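Local coordinates for formate dehydrogenase (Pyrobaculum aerophilum, PDB 1QP8), which probably reduces glyoxylate or hydroxypyruvate with a nicotinamide cofactor, as a member of the D-isomer specific 2-hydroxyacid dehydrogenase family, and is seen here with bound NADPH, at residues A83-L94 against E134-L143; L95-Y104 against R115-Q123. One frame throughout, in Å; residues are numbered along the deposited sequence.

Contact 1 of 2, residues A83-L94 against E134-L143. With NDP (NADPH dihydro-nicotinamide-adenine-dinucleotide phosphate), chain C.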
# COMPACT_ATOMS: atom_id res chain seq x y z
N ALA A 83 10.16 -2.25 13.14
CA ALA A 83 10.18 -1.21 12.12
C ALA A 83 9.54 -1.65 10.82
O ALA A 83 8.69 -0.95 10.28
CB ALA A 83 11.61 -0.74 11.88
N ASP A 84 9.93 -2.81 10.31
CA ASP A 84 9.35 -3.27 9.06
C ASP A 84 7.86 -3.49 9.16
O ASP A 84 7.10 -2.93 8.36
CB ASP A 84 10.06 -4.53 8.59
CG ASP A 84 11.53 -4.29 8.32
OD1 ASP A 84 11.85 -3.43 7.46
OD2 ASP A 84 12.37 -4.93 8.98
N ALA A 85 7.43 -4.27 10.14
CA ALA A 85 6.00 -4.56 10.31
C ALA A 85 5.17 -3.28 10.32
O ALA A 85 4.25 -3.11 9.52
CB ALA A 85 5.77 -5.34 11.60
N VAL A 86 5.49 -2.39 11.26
CA VAL A 86 4.78 -1.13 11.39
C VAL A 86 4.88 -0.32 10.10
O VAL A 86 3.95 0.39 9.71
CB VAL A 86 5.38 -0.31 12.54
CG1 VAL A 86 4.57 0.97 12.75
CG2 VAL A 86 5.42 -1.14 13.79
N ALA A 87 6.03 -0.42 9.43
CA ALA A 87 6.24 0.29 8.19
C ALA A 87 5.18 -0.10 7.16
O ALA A 87 4.42 0.75 6.70
CB ALA A 87 7.63 0.00 7.65
N GLU A 88 5.12 -1.39 6.79
CA GLU A 88 4.13 -1.83 5.81
C GLU A 88 2.72 -1.49 6.25
O GLU A 88 1.85 -1.20 5.42
CB GLU A 88 4.19 -3.34 5.54
CG GLU A 88 5.19 -4.16 6.33
CD GLU A 88 5.08 -5.66 6.03
OE1 GLU A 88 4.05 -6.28 6.39
OE2 GLU A 88 6.02 -6.21 5.42
N PHE A 89 2.47 -1.53 7.55
CA PHE A 89 1.14 -1.24 8.03
C PHE A 89 0.76 0.21 7.74
O PHE A 89 -0.38 0.50 7.37
CB PHE A 89 1.04 -1.52 9.54
CG PHE A 89 -0.36 -1.75 10.01
CD1 PHE A 89 -0.97 -2.98 9.82
CD2 PHE A 89 -1.09 -0.73 10.60
CE1 PHE A 89 -2.31 -3.19 10.21
CE2 PHE A 89 -2.42 -0.92 11.00
CZ PHE A 89 -3.03 -2.15 10.80
N ALA A 90 1.71 1.13 7.89
CA ALA A 90 1.44 2.54 7.63
C ALA A 90 1.13 2.76 6.15
O ALA A 90 0.26 3.56 5.81
CB ALA A 90 2.63 3.38 8.05
N LEU A 91 1.84 2.06 5.28
CA LEU A 91 1.60 2.22 3.87
C LEU A 91 0.19 1.76 3.55
O LEU A 91 -0.53 2.43 2.79
CB LEU A 91 2.60 1.42 3.07
CG LEU A 91 3.99 2.05 3.15
CD1 LEU A 91 5.03 1.06 2.68
CD2 LEU A 91 4.02 3.31 2.32
N ALA A 92 -0.20 0.63 4.12
CA ALA A 92 -1.54 0.10 3.91
C ALA A 92 -2.53 1.11 4.43
O ALA A 92 -3.50 1.46 3.76
CB ALA A 92 -1.70 -1.21 4.66
N LEU A 93 -2.27 1.60 5.63
CA LEU A 93 -3.14 2.59 6.23
C LEU A 93 -3.28 3.81 5.35
O LEU A 93 -4.30 4.49 5.37
CB LEU A 93 -2.63 3.04 7.60
CG LEU A 93 -3.33 2.40 8.80
CD1 LEU A 93 -2.85 3.08 10.08
CD2 LEU A 93 -4.85 2.54 8.65
N LEU A 94 -2.25 4.10 4.58
CA LEU A 94 -2.27 5.25 3.71
C LEU A 94 -2.98 4.97 2.38
O LEU A 94 -3.94 5.65 2.01
CB LEU A 94 -0.84 5.71 3.44
CG LEU A 94 -0.64 6.71 2.31
CD1 LEU A 94 -1.39 7.99 2.62
CD2 LEU A 94 0.86 6.97 2.13
N GLU A 134 14.04 4.41 11.27
CA GLU A 134 13.40 3.15 11.64
C GLU A 134 12.10 2.95 10.90
O GLU A 134 12.06 2.26 9.88
CB GLU A 134 13.20 3.06 13.15
CG GLU A 134 14.52 2.91 13.93
CD GLU A 134 15.53 1.93 13.28
OE1 GLU A 134 15.17 1.18 12.34
OE2 GLU A 134 16.70 1.91 13.71
N ILE A 135 11.03 3.54 11.41
CA ILE A 135 9.74 3.44 10.76
C ILE A 135 9.66 4.59 9.77
O ILE A 135 9.53 4.38 8.56
CB ILE A 135 8.59 3.55 11.78
CG1 ILE A 135 8.61 2.32 12.71
CG2 ILE A 135 7.25 3.74 11.05
CD1 ILE A 135 7.71 2.47 13.94
N GLY A 136 9.76 5.81 10.30
CA GLY A 136 9.68 6.99 9.46
C GLY A 136 10.46 6.83 8.17
O GLY A 136 9.93 7.02 7.08
N THR A 137 11.71 6.43 8.32
CA THR A 137 12.61 6.24 7.20
C THR A 137 12.17 5.20 6.18
O THR A 137 12.27 5.43 4.97
CB THR A 137 14.02 5.86 7.68
OG1 THR A 137 14.58 6.95 8.42
CG2 THR A 137 14.92 5.54 6.50
N ARG A 138 11.70 4.05 6.65
CA ARG A 138 11.27 3.00 5.73
C ARG A 138 10.10 3.50 4.93
O ARG A 138 10.01 3.27 3.72
CB ARG A 138 10.91 1.73 6.50
CG ARG A 138 12.13 1.05 7.09
CD ARG A 138 11.77 -0.09 8.01
NE ARG A 138 12.73 -0.16 9.11
CZ ARG A 138 13.69 -1.07 9.22
NH1 ARG A 138 13.82 -2.02 8.30
NH2 ARG A 138 14.53 -1.03 10.25
N VAL A 139 9.20 4.20 5.61
CA VAL A 139 8.03 4.74 4.96
C VAL A 139 8.51 5.74 3.92
O VAL A 139 8.20 5.62 2.73
CB VAL A 139 7.07 5.42 5.99
CG1 VAL A 139 5.87 6.04 5.30
CG2 VAL A 139 6.59 4.38 7.00
N GLY A 140 9.28 6.71 4.38
CA GLY A 140 9.82 7.74 3.50
C GLY A 140 10.48 7.17 2.26
O GLY A 140 10.22 7.64 1.14
N LYS A 141 11.32 6.16 2.43
CA LYS A 141 11.98 5.57 1.28
C LYS A 141 11.00 4.98 0.26
O LYS A 141 11.17 5.16 -0.95
CB LYS A 141 13.00 4.54 1.75
CG LYS A 141 14.13 5.20 2.52
CD LYS A 141 15.28 4.27 2.86
CE LYS A 141 16.41 5.05 3.51
NZ LYS A 141 17.56 4.19 3.90
N ILE A 142 9.95 4.31 0.74
CA ILE A 142 8.96 3.72 -0.15
C ILE A 142 8.13 4.78 -0.88
O ILE A 142 7.89 4.68 -2.09
CB ILE A 142 8.02 2.82 0.63
CG1 ILE A 142 8.85 1.78 1.37
CG2 ILE A 142 7.03 2.16 -0.30
CD1 ILE A 142 8.07 0.98 2.38
N LEU A 143 7.68 5.78 -0.14
CA LEU A 143 6.90 6.84 -0.76
C LEU A 143 7.72 7.42 -1.89
O LEU A 143 7.27 7.47 -3.04
CB LEU A 143 6.57 7.93 0.26
CG LEU A 143 5.60 7.52 1.37
CD1 LEU A 143 5.27 8.74 2.20
CD2 LEU A 143 4.33 6.94 0.77
PA NDP C . 13.02 5.60 17.06
O1A NDP C . 12.72 5.93 18.49
O2A NDP C . 12.44 4.26 17.32
O5B NDP C . 12.36 7.07 16.72
C5B NDP C . 13.42 8.11 16.61
C4B NDP C . 13.10 9.08 15.41
O4B NDP C . 12.06 10.09 15.70
C3B NDP C . 14.32 9.99 15.00
O3B NDP C . 14.13 10.48 13.68
C2B NDP C . 14.22 11.01 16.13
O2B NDP C . 14.98 12.16 16.18
C1B NDP C . 12.78 11.27 16.13
N9A NDP C . 12.33 11.91 17.33
C8A NDP C . 12.27 11.48 18.62
N7A NDP C . 11.76 12.40 19.44
C5A NDP C . 11.49 13.46 18.61
C6A NDP C . 10.95 14.77 18.86
N6A NDP C . 10.60 15.12 20.12
N1A NDP C . 10.81 15.63 17.78
C2A NDP C . 11.20 15.19 16.52
N3A NDP C . 11.72 14.01 16.21
C4A NDP C . 11.82 13.18 17.31
O3 NDP C . 12.09 5.34 15.83
PN NDP C . 10.76 4.53 15.30
O1N NDP C . 10.50 4.81 13.87
O2N NDP C . 10.86 3.06 15.56
O5D NDP C . 9.50 5.11 16.22
C5D NDP C . 9.31 4.55 17.54
C4D NDP C . 8.02 5.18 18.10
O4D NDP C . 6.90 4.77 17.27
C3D NDP C . 7.73 4.68 19.51
O3D NDP C . 8.38 5.52 20.44
C2D NDP C . 6.18 4.71 19.54
O2D NDP C . 5.68 5.96 20.05
C1D NDP C . 5.76 4.41 18.08
N1N NDP C . 5.38 2.93 17.85
C2N NDP C . 4.04 2.70 17.41
C3N NDP C . 3.67 1.34 17.19
C7N NDP C . 2.20 1.05 16.70
O7N NDP C . 1.94 -0.08 16.34
N7N NDP C . 1.32 2.08 16.72
C4N NDP C . 4.55 0.21 17.38
C5N NDP C . 5.87 0.60 17.82
C6N NDP C . 6.30 1.87 18.05
P2B NDP C . 16.39 12.02 17.13
O1X NDP C . 16.84 13.45 16.94
O2X NDP C . 15.85 11.68 18.48
O3X NDP C . 17.17 10.98 16.50
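Val86 and Leu91 of helix 83-98 pack against Ile135, Ile142 and Leu143 of helix 135-145. The second helix follows the glycine-rich turn of a Rossmann-type nucleotide-binding fold. The two helix segments cross at -47°, with their axes 8.8 Å apart at the closest point. The tightly packed side is apolar. CG1 of Val86 meets CD1 of Ile135 at 3.7 Å. Val139 CG2 lies near the Ala90 methyl and the backbone O of Ala87, and the Ala87 methyl meets Arg138 CB. Further along, Leu91 and Leu143 lie alongside, pointing opposite ways. CD2 of Leu143 also reaches CD2 of Leu94 at 3.7 Å. Leu143 touches strand 126-130, Ala90 and Val139 touch strand 177-180, and Leu94 touches strands 177-180 and 205-208.

The more open side is polar and partly exposed. Here Arg138 extends with a bend midway along its chain, which brings its guanidinium past CB of Ala83. It holds Glu134 side-on: NE bonds Glu134 O at 2.6 Å, and NH2 forms a salt bridge with Glu134 OE1 at 3.1 Å. Both acceptors lie near the guanidinium plane. NH1 makes a salt bridge with Asp84 OD1, but the hydrogen bond within it is weak, and the carboxylate stands 87° from the guanidinium plane. With an alanine here, Asp84 and Glu134 would probably each lose their salt-bridge mate in this contact, and Glu134 O would lose this donor.

NADPH lies at the start of helix 135-145. Val86 CG2 comes within 3.9 Å of C4N on the nicotinamide ring. On the pyrophosphate, O1N accepts a hydrogen bond from the backbone N of Ile135 at 2.8 Å, with an N-H...O angle of 155°.

Contact 2 of 2, residues L95-Y104 against R115-Q123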
# COMPACT_ATOMS: atom_id res chain seq x y z
N LEU A 95 -2.50 3.96 1.67
CA LEU A 95 -3.06 3.62 0.38
C LEU A 95 -4.54 3.20 0.37
O LEU A 95 -5.24 3.47 -0.60
CB LEU A 95 -2.22 2.52 -0.28
CG LEU A 95 -0.71 2.73 -0.40
CD1 LEU A 95 -0.10 1.59 -1.19
CD2 LEU A 95 -0.43 4.04 -1.08
N ALA A 96 -5.01 2.54 1.42
CA ALA A 96 -6.40 2.09 1.45
C ALA A 96 -7.36 3.24 1.24
O ALA A 96 -8.23 3.17 0.38
CB ALA A 96 -6.72 1.38 2.77
N PRO A 97 -7.22 4.31 2.03
CA PRO A 97 -8.10 5.47 1.88
C PRO A 97 -7.61 6.37 0.74
O PRO A 97 -8.42 6.94 -0.01
CB PRO A 97 -7.98 6.21 3.22
CG PRO A 97 -7.10 5.34 4.10
CD PRO A 97 -6.31 4.47 3.18
N TYR A 98 -6.29 6.51 0.61
CA TYR A 98 -5.71 7.36 -0.42
C TYR A 98 -6.13 6.98 -1.82
O TYR A 98 -6.69 7.79 -2.53
CB TYR A 98 -4.19 7.34 -0.34
CG TYR A 98 -3.53 8.48 -1.09
CD1 TYR A 98 -3.41 9.74 -0.51
CD2 TYR A 98 -3.04 8.30 -2.38
CE1 TYR A 98 -2.81 10.79 -1.19
CE2 TYR A 98 -2.44 9.34 -3.07
CZ TYR A 98 -2.32 10.59 -2.48
OH TYR A 98 -1.75 11.64 -3.17
N LYS A 99 -5.85 5.75 -2.23
CA LYS A 99 -6.24 5.33 -3.57
C LYS A 99 -7.74 5.05 -3.63
O LYS A 99 -8.24 4.47 -4.61
CB LYS A 99 -5.43 4.10 -3.99
CG LYS A 99 -3.93 4.32 -3.97
CD LYS A 99 -3.48 5.33 -5.01
CE LYS A 99 -3.36 4.70 -6.38
NZ LYS A 99 -3.10 5.72 -7.45
N ARG A 100 -8.45 5.46 -2.58
CA ARG A 100 -9.90 5.31 -2.50
C ARG A 100 -10.39 3.85 -2.61
O ARG A 100 -11.50 3.59 -3.08
CB ARG A 100 -10.54 6.14 -3.61
CG ARG A 100 -9.84 7.49 -3.87
CD ARG A 100 -10.42 8.64 -3.05
NE ARG A 100 -9.46 9.23 -2.12
CZ ARG A 100 -9.20 10.53 -2.04
NH1 ARG A 100 -9.83 11.40 -2.84
NH2 ARG A 100 -8.34 10.99 -1.13
N ILE A 101 -9.56 2.90 -2.18
CA ILE A 101 -9.96 1.50 -2.25
C ILE A 101 -11.17 1.22 -1.34
O ILE A 101 -12.18 0.65 -1.77
CB ILE A 101 -8.82 0.56 -1.81
CG1 ILE A 101 -7.62 0.72 -2.75
CG2 ILE A 101 -9.31 -0.87 -1.81
CD1 ILE A 101 -7.84 0.16 -4.14
N ILE A 102 -11.05 1.63 -0.07
CA ILE A 102 -12.13 1.41 0.88
C ILE A 102 -13.43 2.03 0.41
O ILE A 102 -14.48 1.38 0.43
CB ILE A 102 -11.83 2.01 2.24
CG1 ILE A 102 -10.79 1.17 2.98
CG2 ILE A 102 -13.09 2.05 3.07
CD1 ILE A 102 -10.41 1.76 4.32
N GLN A 103 -13.36 3.29 -0.01
CA GLN A 103 -14.56 3.99 -0.46
C GLN A 103 -15.21 3.35 -1.69
O GLN A 103 -16.41 3.07 -1.67
CB GLN A 103 -14.28 5.48 -0.70
CG GLN A 103 -12.86 5.83 -1.07
CD GLN A 103 -11.91 5.91 0.13
OE1 GLN A 103 -11.60 6.99 0.63
NE2 GLN A 103 -11.43 4.75 0.58
N TYR A 104 -14.45 3.08 -2.73
CA TYR A 104 -15.05 2.45 -3.91
C TYR A 104 -15.57 1.04 -3.61
O TYR A 104 -16.57 0.60 -4.17
CB TYR A 104 -14.07 2.42 -5.08
CG TYR A 104 -14.21 3.61 -6.02
CD1 TYR A 104 -13.21 4.58 -6.13
CD2 TYR A 104 -15.36 3.77 -6.79
CE1 TYR A 104 -13.34 5.68 -6.98
CE2 TYR A 104 -15.50 4.87 -7.66
CZ TYR A 104 -14.49 5.83 -7.74
OH TYR A 104 -14.64 6.91 -8.58
N ARG A 115 -18.15 6.20 -11.39
CA ARG A 115 -16.73 6.51 -11.24
C ARG A 115 -16.66 8.01 -11.00
O ARG A 115 -15.89 8.72 -11.64
CB ARG A 115 -15.96 6.16 -12.52
CG ARG A 115 -16.11 4.71 -12.96
CD ARG A 115 -15.11 4.33 -14.05
NE ARG A 115 -15.78 3.80 -15.23
CZ ARG A 115 -15.29 2.85 -16.02
NH1 ARG A 115 -14.11 2.32 -15.77
NH2 ARG A 115 -16.00 2.42 -17.05
N ASP A 116 -17.46 8.48 -10.05
CA ASP A 116 -17.51 9.90 -9.72
C ASP A 116 -16.38 10.40 -8.84
O ASP A 116 -16.21 11.60 -8.70
CB ASP A 116 -18.81 10.22 -9.02
CG ASP A 116 -19.06 9.32 -7.83
OD1 ASP A 116 -19.47 8.15 -8.05
OD2 ASP A 116 -18.82 9.78 -6.69
N VAL A 117 -15.64 9.49 -8.21
CA VAL A 117 -14.55 9.89 -7.32
C VAL A 117 -13.22 9.77 -8.04
O VAL A 117 -12.89 8.70 -8.56
CB VAL A 117 -14.45 8.98 -6.07
CG1 VAL A 117 -13.39 9.51 -5.13
CG2 VAL A 117 -15.78 8.88 -5.38
N GLU A 118 -12.43 10.84 -8.09
CA GLU A 118 -11.15 10.74 -8.76
C GLU A 118 -10.11 10.11 -7.83
O GLU A 118 -10.08 10.36 -6.62
CB GLU A 118 -10.65 12.11 -9.24
CG GLU A 118 -9.35 12.02 -10.03
CD GLU A 118 -9.12 13.20 -10.96
OE1 GLU A 118 -9.08 14.35 -10.48
OE2 GLU A 118 -8.96 12.97 -12.18
N ILE A 119 -9.27 9.26 -8.42
CA ILE A 119 -8.24 8.56 -7.69
C ILE A 119 -6.94 9.35 -7.66
O ILE A 119 -6.32 9.59 -8.69
CB ILE A 119 -8.05 7.18 -8.31
CG1 ILE A 119 -9.37 6.43 -8.15
CG2 ILE A 119 -6.89 6.45 -7.65
CD1 ILE A 119 -9.36 5.04 -8.67
N PRO A 120 -6.52 9.79 -6.47
CA PRO A 120 -5.29 10.57 -6.32
C PRO A 120 -4.09 9.76 -6.74
O PRO A 120 -4.12 8.53 -6.70
CB PRO A 120 -5.22 10.85 -4.82
CG PRO A 120 -6.64 10.89 -4.43
CD PRO A 120 -7.22 9.70 -5.18
N LEU A 121 -3.04 10.45 -7.14
CA LEU A 121 -1.82 9.76 -7.51
C LEU A 121 -0.82 10.07 -6.41
O LEU A 121 -0.92 11.08 -5.73
CB LEU A 121 -1.32 10.24 -8.87
CG LEU A 121 -1.44 9.18 -9.98
CD1 LEU A 121 -2.81 8.54 -9.95
CD2 LEU A 121 -1.20 9.83 -11.33
N ILE A 122 0.13 9.17 -6.21
CA ILE A 122 1.14 9.39 -5.20
C ILE A 122 2.30 10.10 -5.90
O ILE A 122 2.88 11.06 -5.37
CB ILE A 122 1.57 8.03 -4.59
CG1 ILE A 122 0.59 7.68 -3.47
CG2 ILE A 122 3.02 8.07 -4.09
CD1 ILE A 122 0.88 6.40 -2.77
N GLN A 123 2.58 9.64 -7.12
CA GLN A 123 3.63 10.21 -7.95
C GLN A 123 3.52 11.74 -7.98
O GLN A 123 2.44 12.29 -8.18
CB GLN A 123 3.50 9.67 -9.36
CG GLN A 123 4.81 9.29 -10.01
CD GLN A 123 4.90 9.78 -11.43
OE1 GLN A 123 5.13 10.97 -11.67
NE2 GLN A 123 4.69 8.88 -12.39
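Tyr98 lays one face of its ring against Pro120, and its hydroxyl reaches the next residue of the same extended loop. Pro120 CB sits 4.0 Å from the Tyr98 ring centroid in a CH-pi contact. CG of Tyr98 is anti to the backbone N (chi1 -164°), which turns the ring toward the loop. Tyr98 OH then donates to Leu121 O at 2.7 Å, from above the carbonyl plane. Ile122 CG1 meets the same ring obliquely at CE2.

Pro120 is also covered by Arg100. The arginine runs across the proline, and Pro120 CG lies 3.5 Å from Arg100 CZ, over the centre of the guanidinium face. In the guanidinium plane, Arg100 NE donates to Pro97 O with an angle of 164°, which helps hold the flat group over the proline. Lys99 folds back through bends at chi2 and chi3, and its NZ gives a hydrogen bond to Pro120 O in the carbonyl plane. This amine also forms a salt bridge with Glu88 of the second subunit.

At the other end, Tyr104 and Val117 lie side by side, pointing opposite ways. Val117 O lies at the ring edge and accepts a hydrogen bond from Tyr104 OH on a lone pair, at 2.5 Å.

The contact joins the C-terminal end of helix 83-98, kinked at Pro97, and the start of helix 101-109 to the loop before strand 126-130. Bonds from Ile119 and Ile122 to the second subunit also hold this loop. The chemistry implies that side-chain donors on Tyr98, Lys99 and Tyr104 pair with three carbonyls, those of Leu121, Pro120 and Val117, in a loop without regular structure.

Overall arrangement
Both contacts use helix 83-98. Contact 1 takes its N-terminal part and contact 2 its C-terminal end and the helix that follows. Their centres are 19 Å apart, and they meet where Ala92 O approaches Pro97 CD at 4.2 Å. Contact 1 lies at the NADPH pocket, and its centre is about 11 Å from the centre of the chain. The centre of contact 2 is about 25 Å from the chain's centre, away from the annotated sites. The dimer brings the two together across chains. Glu88 of 83-94 accepts hydrogen bonds from the backbone of Ile122 and Gln123 of the second subunit, while Asp84 bonds Gln123 of that subunit. The cofactor-side helix of one chain thus meets the 115-123 loop of the other.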